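Local atomic coordinates of transcription elongation factor SPT6 (Candida glabrata, PDB entry 3PJP), a protein that binds the phosphorylated C-terminal repeat domain of RNA polymerase II through this tandem SH2 module and probably acts as a histone H3-H4 chaperone during transcription elongation. Residues A[49-52]-A[53-57]; A[116-119]-A[120-124]. All blocks are in the same frame, centred on the assembly; numbering follows the deposited sequence.

Contact 1 of 2, residues A[49-52]-A[53-57]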
ATOM      1  N   TRP A  49       3.669  10.361  -0.911  1.00 15.77           N
ATOM      2  CA  TRP A  49       4.607   9.692  -1.803  1.00 14.33           C
ATOM      3  C   TRP A  49       3.923   9.177  -3.050  1.00 18.93           C
ATOM      4  O   TRP A  49       2.700   8.995  -3.073  1.00 20.78           O
ATOM      5  CB  TRP A  49       5.402   8.593  -1.081  1.00 16.15           C
ATOM      6  CG  TRP A  49       4.625   7.369  -0.588  1.00 16.25           C
ATOM      7  CD1 TRP A  49       3.791   7.304   0.488  1.00 15.30           C
ATOM      8  CD2 TRP A  49       4.673   6.054  -1.143  1.00 15.83           C
ATOM      9  NE1 TRP A  49       3.301   6.011   0.637  1.00 16.13           N
ATOM     10  CE2 TRP A  49       3.832   5.231  -0.358  1.00 14.46           C
ATOM     11  CE3 TRP A  49       5.350   5.490  -2.227  1.00 16.45           C
ATOM     12  CZ2 TRP A  49       3.650   3.871  -0.631  1.00 17.54           C
ATOM     13  CZ3 TRP A  49       5.171   4.154  -2.497  1.00 15.67           C
ATOM     14  CH2 TRP A  49       4.326   3.351  -1.704  1.00 19.04           C
ATOM     15  N   LYS A  50       4.714   8.967  -4.097  1.00 21.93           N
ATOM     16  CA  LYS A  50       4.167   8.586  -5.395  1.00 17.77           C
ATOM     17  C   LYS A  50       4.275   7.084  -5.634  1.00 18.22           C
ATOM     18  O   LYS A  50       5.360   6.514  -5.592  1.00 18.81           O
ATOM     19  CB  LYS A  50       4.855   9.350  -6.530  1.00 20.29           C
ATOM     20  CG  LYS A  50       4.265   9.043  -7.908  1.00 20.97           C
ATOM     21  CD  LYS A  50       5.017   9.761  -9.035  1.00 24.62           C
ATOM     22  CE  LYS A  50       4.388   9.404 -10.384  1.00 26.83           C
ATOM     23  NZ  LYS A  50       5.013  10.120 -11.526  1.00 27.16           N
ATOM     24  N   LEU A  51       3.139   6.447  -5.894  1.00 16.00           N
ATOM     25  CA  LEU A  51       3.120   5.017  -6.168  1.00 18.29           C
ATOM     26  C   LEU A  51       3.209   4.737  -7.660  1.00 21.70           C
ATOM     27  O   LEU A  51       3.794   3.742  -8.082  1.00 22.16           O
ATOM     28  CB  LEU A  51       1.826   4.384  -5.650  1.00 19.46           C
ATOM     29  CG  LEU A  51       1.702   4.155  -4.139  1.00 20.69           C
ATOM     30  CD1 LEU A  51       1.392   5.449  -3.411  1.00 22.97           C
ATOM     31  CD2 LEU A  51       0.613   3.113  -3.859  1.00 19.42           C
ATOM     32  N   ASP A  52       2.580   5.599  -8.452  1.00 19.28           N
ATOM     33  CA  ASP A  52       2.440   5.374  -9.883  0.50 21.84           C
ATOM     34  C   ASP A  52       1.914   6.649 -10.530  1.00 22.68           C
ATOM     35  O   ASP A  52       1.637   7.626  -9.844  1.00 22.92           O
ATOM     36  CB  ASP A  52       1.454   4.225 -10.121  0.50 25.36           C
ATOM     37  CG  ASP A  52       1.740   3.458 -11.398  0.50 30.22           C
ATOM     38  OD1 ASP A  52       2.567   2.520 -11.355  0.50 33.53           O
ATOM     39  OD2 ASP A  52       1.129   3.782 -12.438  0.50 29.72           O
ATOM     40  N   LYS A  53       1.737   6.617 -11.849  1.00 27.91           N
ATOM     41  CA  LYS A  53       1.177   7.761 -12.566  1.00 29.59           C
ATOM     42  C   LYS A  53      -0.103   8.269 -11.900  1.00 23.94           C
ATOM     43  O   LYS A  53      -1.080   7.537 -11.760  1.00 25.52           O
ATOM     44  CB  LYS A  53       0.914   7.411 -14.033  1.00 28.51           C
ATOM     45  CG  LYS A  53       0.292   8.545 -14.847  1.00 32.04           C
ATOM     46  CD  LYS A  53       0.182   8.170 -16.322  1.00 35.19           C
ATOM     47  CE  LYS A  53      -0.724   9.132 -17.092  1.00 37.50           C
ATOM     48  NZ  LYS A  53      -0.151  10.505 -17.194  1.00 41.49           N
ATOM     49  N   ASP A  54      -0.075   9.529 -11.477  1.00 27.04           N
ATOM     50  CA  ASP A  54      -1.218  10.158 -10.827  1.00 20.74           C
ATOM     51  C   ASP A  54      -1.765   9.364  -9.639  1.00 21.69           C
ATOM     52  O   ASP A  54      -2.947   9.480  -9.297  1.00 25.94           O
ATOM     53  CB  ASP A  54      -2.318  10.431 -11.860  1.00 27.32           C
ATOM     54  CG  ASP A  54      -1.844  11.366 -12.978  1.00 32.71           C
ATOM     55  OD1 ASP A  54      -0.987  12.240 -12.708  1.00 35.28           O
ATOM     56  OD2 ASP A  54      -2.314  11.223 -14.131  1.00 32.25           O
ATOM     57  N   LEU A  55      -0.906   8.566  -9.002  1.00 19.81           N
ATOM     58  CA  LEU A  55      -1.324   7.745  -7.867  1.00 19.89           C
ATOM     59  C   LEU A  55      -0.446   8.031  -6.650  1.00 19.64           C
ATOM     60  O   LEU A  55       0.748   7.718  -6.642  1.00 21.36           O
ATOM     61  CB  LEU A  55      -1.284   6.254  -8.233  1.00 18.94           C
ATOM     62  CG  LEU A  55      -1.842   5.257  -7.213  1.00 21.81           C
ATOM     63  CD1 LEU A  55      -3.338   5.460  -6.990  1.00 27.59           C
ATOM     64  CD2 LEU A  55      -1.560   3.825  -7.640  1.00 20.34           C
ATOM     65  N   PHE A  56      -1.032   8.659  -5.635  1.00 18.79           N
ATOM     66  CA  PHE A  56      -0.264   9.096  -4.478  1.00 19.48           C
ATOM     67  C   PHE A  56      -0.906   8.665  -3.185  1.00 21.72           C
ATOM     68  O   PHE A  56      -2.138   8.633  -3.064  1.00 22.51           O
ATOM     69  CB  PHE A  56      -0.154  10.618  -4.436  1.00 17.55           C
ATOM     70  CG  PHE A  56       0.172  11.232  -5.751  1.00 21.00           C
ATOM     71  CD1 PHE A  56       1.492  11.423  -6.131  1.00 22.49           C
ATOM     72  CD2 PHE A  56      -0.840  11.616  -6.616  1.00 20.63           C
ATOM     73  CE1 PHE A  56       1.792  12.008  -7.363  1.00 25.26           C
ATOM     74  CE2 PHE A  56      -0.541  12.194  -7.834  1.00 30.61           C
ATOM     75  CZ  PHE A  56       0.773  12.378  -8.209  1.00 25.96           C
ATOM     76  N   GLN A  57      -0.060   8.379  -2.206  1.00 18.00           N
ATOM     77  CA  GLN A  57      -0.545   8.067  -0.879  1.00 16.93           C
ATOM     78  C   GLN A  57      -0.116   9.117   0.125  1.00 15.95           C
ATOM     79  O   GLN A  57       1.025   9.592   0.102  1.00 19.15           O
ATOM     80  CB  GLN A  57      -0.070   6.681  -0.446  1.00 20.22           C
ATOM     81  CG  GLN A  57      -0.472   6.317   0.964  1.00 22.44           C
ATOM     82  CD  GLN A  57      -0.117   4.893   1.304  1.00 19.73           C
ATOM     83  OE1 GLN A  57       1.031   4.583   1.630  1.00 18.59           O
ATOM     84  NE2 GLN A  57      -1.099   4.003   1.203  1.00 23.37           N
TER
HETATM   85  O   HOH W   1       2.010  11.130 -12.437  1.00 34.26           O
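Trp49 and Gln57 lie side by side, and the indole NE1 donates a hydrogen bond to Gln57 OE1 at 2.9 Å, bent to 142° at the hydrogen. The amide plane is turned 70° from the ring, and OE1 comes to the ring's edge, near its plane. Trp49 reaches this position with chi1 66°, CG lodged between its backbone N and carbonyl carbon. Leu51 CD1 sits 3.8 Å over the centre of one indole face and also touches Gln57 CB at 3.5 Å; a branched aliphatic chain suits this wedge between ring and methylene. Along the backbone Trp49 and Gln57 form an antiparallel hydrogen-bonded pair of the hairpin between strands 44-52 and 55-64, in the central sheet of the first SH2 domain. Toward the turn, Leu51 and Asp52 both face Leu55 in a classic beta bulge: Leu55 O accepts from Leu51 N at 2.8 Å and weakly from Asp52 N at 3.3 Å. A type II turn from Asp52 to Leu55 then reverses the chain. The extended chain of Lys50 passes at a slant to the ring of Phe56, Lys50 CG 3.9 Å from Phe56 CE1. Further out, Arg30 pairs with Asp52 and Arg26 with Asp54, while Lys97 also bonds Gln57 OE1.

Contact 2 of 2, residues A[116-119]-A[120-124]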
ATOM      1  N   LYS A 116     -11.807  -3.720 -14.276  1.00 21.61           N
ATOM      2  CA  LYS A 116     -12.608  -4.268 -15.361  1.00 24.61           C
ATOM      3  C   LYS A 116     -11.762  -5.059 -16.350  1.00 21.09           C
ATOM      4  O   LYS A 116     -12.178  -6.110 -16.830  1.00 23.55           O
ATOM      5  CB  LYS A 116     -13.362  -3.156 -16.099  1.00 29.63           C
ATOM      6  CG  LYS A 116     -14.564  -2.609 -15.350  1.00 24.76           C
ATOM      7  CD  LYS A 116     -15.313  -1.586 -16.204  1.00 30.88           C
ATOM      8  CE  LYS A 116     -16.511  -1.012 -15.452  1.00 34.67           C
ATOM      9  NZ  LYS A 116     -17.193   0.079 -16.212  1.00 33.25           N
ATOM     10  N   GLU A 117     -10.579  -4.543 -16.661  1.00 23.17           N
ATOM     11  CA  GLU A 117      -9.689  -5.215 -17.598  1.00 19.48           C
ATOM     12  C   GLU A 117      -9.229  -6.568 -17.053  1.00 21.73           C
ATOM     13  O   GLU A 117      -9.190  -7.562 -17.781  1.00 21.58           O
ATOM     14  CB  GLU A 117      -8.495  -4.315 -17.946  1.00 22.67           C
ATOM     15  CG  GLU A 117      -8.905  -3.120 -18.805  1.00 29.70           C
ATOM     16  CD  GLU A 117      -7.759  -2.200 -19.174  1.00 34.76           C
ATOM     17  OE1 GLU A 117      -6.805  -2.087 -18.384  1.00 33.81           O
ATOM     18  OE2 GLU A 117      -7.817  -1.576 -20.261  1.00 35.40           O
ATOM     19  N   VAL A 118      -8.911  -6.615 -15.765  1.00 20.62           N
ATOM     20  CA  VAL A 118      -8.409  -7.853 -15.188  1.00 18.72           C
ATOM     21  C   VAL A 118      -9.536  -8.870 -15.016  1.00 19.10           C
ATOM     22  O   VAL A 118      -9.338 -10.067 -15.236  1.00 22.02           O
ATOM     23  CB  VAL A 118      -7.642  -7.604 -13.857  1.00 15.45           C
ATOM     24  CG1 VAL A 118      -7.281  -8.943 -13.183  1.00 22.00           C
ATOM     25  CG2 VAL A 118      -6.404  -6.778 -14.119  1.00 22.52           C
ATOM     26  N   VAL A 119     -10.732  -8.394 -14.667  1.00 19.86           N
ATOM     27  CA  VAL A 119     -11.899  -9.268 -14.613  1.00 19.81           C
ATOM     28  C   VAL A 119     -12.160  -9.901 -15.974  1.00 25.07           C
ATOM     29  O   VAL A 119     -12.415 -11.097 -16.058  1.00 22.66           O
ATOM     30  CB  VAL A 119     -13.160  -8.522 -14.143  1.00 19.70           C
ATOM     31  CG1 VAL A 119     -14.414  -9.333 -14.472  1.00 22.77           C
ATOM     32  CG2 VAL A 119     -13.076  -8.229 -12.649  1.00 18.35           C
ATOM     33  N   LYS A 120     -12.087  -9.102 -17.037  1.00 22.25           N
ATOM     34  CA  LYS A 120     -12.274  -9.632 -18.383  1.00 27.53           C
ATOM     35  C   LYS A 120     -11.175 -10.623 -18.757  1.00 28.66           C
ATOM     36  O   LYS A 120     -11.444 -11.637 -19.398  1.00 32.51           O
ATOM     37  CB  LYS A 120     -12.365  -8.505 -19.419  1.00 32.94           C
ATOM     38  CG  LYS A 120     -12.657  -8.993 -20.831  1.00 41.53           C
ATOM     39  CD  LYS A 120     -12.865  -7.832 -21.793  1.00 51.92           C
ATOM     40  CE  LYS A 120     -13.173  -8.330 -23.200  1.00 60.27           C
ATOM     41  NZ  LYS A 120     -13.324  -7.206 -24.168  1.00 67.31           N
ATOM     42  N   PHE A 121      -9.937 -10.335 -18.367  1.00 27.64           N
ATOM     43  CA  PHE A 121      -8.850 -11.255 -18.675  1.00 26.72           C
ATOM     44  C   PHE A 121      -9.103 -12.614 -18.028  1.00 31.39           C
ATOM     45  O   PHE A 121      -8.854 -13.661 -18.627  1.00 32.99           O
ATOM     46  CB  PHE A 121      -7.496 -10.707 -18.238  1.00 30.14           C
ATOM     47  CG  PHE A 121      -6.343 -11.540 -18.704  1.00 37.47           C
ATOM     48  CD1 PHE A 121      -5.678 -11.227 -19.877  1.00 44.99           C
ATOM     49  CD2 PHE A 121      -5.937 -12.651 -17.985  1.00 39.25           C
ATOM     50  CE1 PHE A 121      -4.621 -12.002 -20.315  1.00 50.32           C
ATOM     51  CE2 PHE A 121      -4.882 -13.431 -18.419  1.00 40.30           C
ATOM     52  CZ  PHE A 121      -4.221 -13.106 -19.582  1.00 48.13           C
ATOM     53  N   ILE A 122      -9.613 -12.588 -16.805  1.00 27.13           N
ATOM     54  CA  ILE A 122      -9.896 -13.812 -16.066  1.00 21.56           C
ATOM     55  C   ILE A 122     -11.109 -14.567 -16.614  1.00 27.86           C
ATOM     56  O   ILE A 122     -11.067 -15.790 -16.741  1.00 28.76           O
ATOM     57  CB  ILE A 122     -10.055 -13.525 -14.564  1.00 19.04           C
ATOM     58  CG1 ILE A 122      -8.692 -13.173 -13.971  1.00 22.93           C
ATOM     59  CG2 ILE A 122     -10.664 -14.726 -13.843  1.00 18.43           C
ATOM     60  CD1 ILE A 122      -8.755 -12.652 -12.565  1.00 21.95           C
ATOM     61  N   GLU A 123     -12.183 -13.849 -16.940  1.00 27.50           N
ATOM     62  CA  GLU A 123     -13.339 -14.469 -17.587  1.00 30.40           C
ATOM     63  C   GLU A 123     -12.911 -15.179 -18.873  1.00 35.34           C
ATOM     64  O   GLU A 123     -13.192 -16.362 -19.066  1.00 35.34           O
ATOM     65  CB  GLU A 123     -14.412 -13.426 -17.908  1.00 32.42           C
ATOM     66  CG  GLU A 123     -15.130 -12.845 -16.693  1.00 36.57           C
ATOM     67  CD  GLU A 123     -16.080 -11.720 -17.071  1.00 44.15           C
ATOM     68  OE1 GLU A 123     -16.773 -11.185 -16.179  1.00 41.94           O
ATOM     69  OE2 GLU A 123     -16.131 -11.370 -18.270  1.00 52.56           O
ATOM     70  N   ASP A 124     -12.228 -14.450 -19.750  1.00 35.44           N
ATOM     71  CA  ASP A 124     -11.756 -15.032 -21.002  1.00 40.98           C
ATOM     72  C   ASP A 124     -10.866 -16.249 -20.754  1.00 42.63           C
ATOM     73  O   ASP A 124     -11.051 -17.294 -21.375  1.00 44.64           O
ATOM     74  CB  ASP A 124     -11.010 -13.992 -21.841  1.00 38.60           C
ATOM     75  CG  ASP A 124     -11.918 -12.892 -22.347  1.00 41.09           C
ATOM     76  OD1 ASP A 124     -13.155 -13.040 -22.248  1.00 39.24           O
ATOM     77  OD2 ASP A 124     -11.395 -11.876 -22.852  1.00 45.89           O
TER
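Val119 and Glu123 stand one helical turn apart, and the glutamate chain crosses the valine at a slant, passing close to Val119 O. Its CB lies 3.6 Å from Val119 O and CG comes closer, at 3.3 Å, because CG is placed beside the backbone N and opposite the carbonyl carbon (chi1 -70°). From there the chain continues extended: CD passes 3.9 Å from Val119 CG1, and at the tip OE1 touches the same methyl at 3.5 Å. The carboxylate thus meets hydrocarbon within this turn, while the backbone supplies the polar link, Glu123 N to Val119 O at 2.9 Å and nearly straight at 169°.

Three further bonds of the same i to i+4 kind, from Lys120, Phe121 and Ile122 back to Lys116, Glu117 and Val118, make this regular alpha-helix. Helix 115-128 connects strands 110-111 and 134-139 in a beta-alpha-beta unit of the second SH2 domain.

Val118 and Ile122 are the buried pair, Val118 CG1 4.0 Å from Ile122 CD1. Both side chains settle on Ile150 and Tyr136 of the sheet, and beta-branched residues suit this interface because their bulk lies close to the helix backbone. Val119 extends the apolar surface to Leu159 and Ile161. Phe121, though exposed, meets the ring of Tyr136 and makes a cation-pi contact with Lys111. Near the helix start, Glu117 OE1 accepts from Thr114 N. The chemistry implies a two-sided helix: burial of apolar surface, with close dispersion contacts, probably holds its valines and isoleucine to the sheet, whereas charged side chains such as Lys116 and Lys120 can remain hydrated on the exposed surface.

Contacts 1 and 2 belong to the successive SH2 domains of the tandem: a hairpin end in the first and a turn of helix in the second. Their centres are 24 Å apart and their nearest atoms about 12 Å, so they do not touch. Helix 86-105 lies between them in the chain and packs against Trp49 of contact 1. The two domains also meet directly near the hairpin, where Trp49 touches Leu166 and Gln57 touches Lys165, both on strand 159-166. That strand also carries residues under helix 115-128, which makes it a neighbour of both contacts. Both lie in the tandem SH2 module that binds the phosphorylated repeat domain.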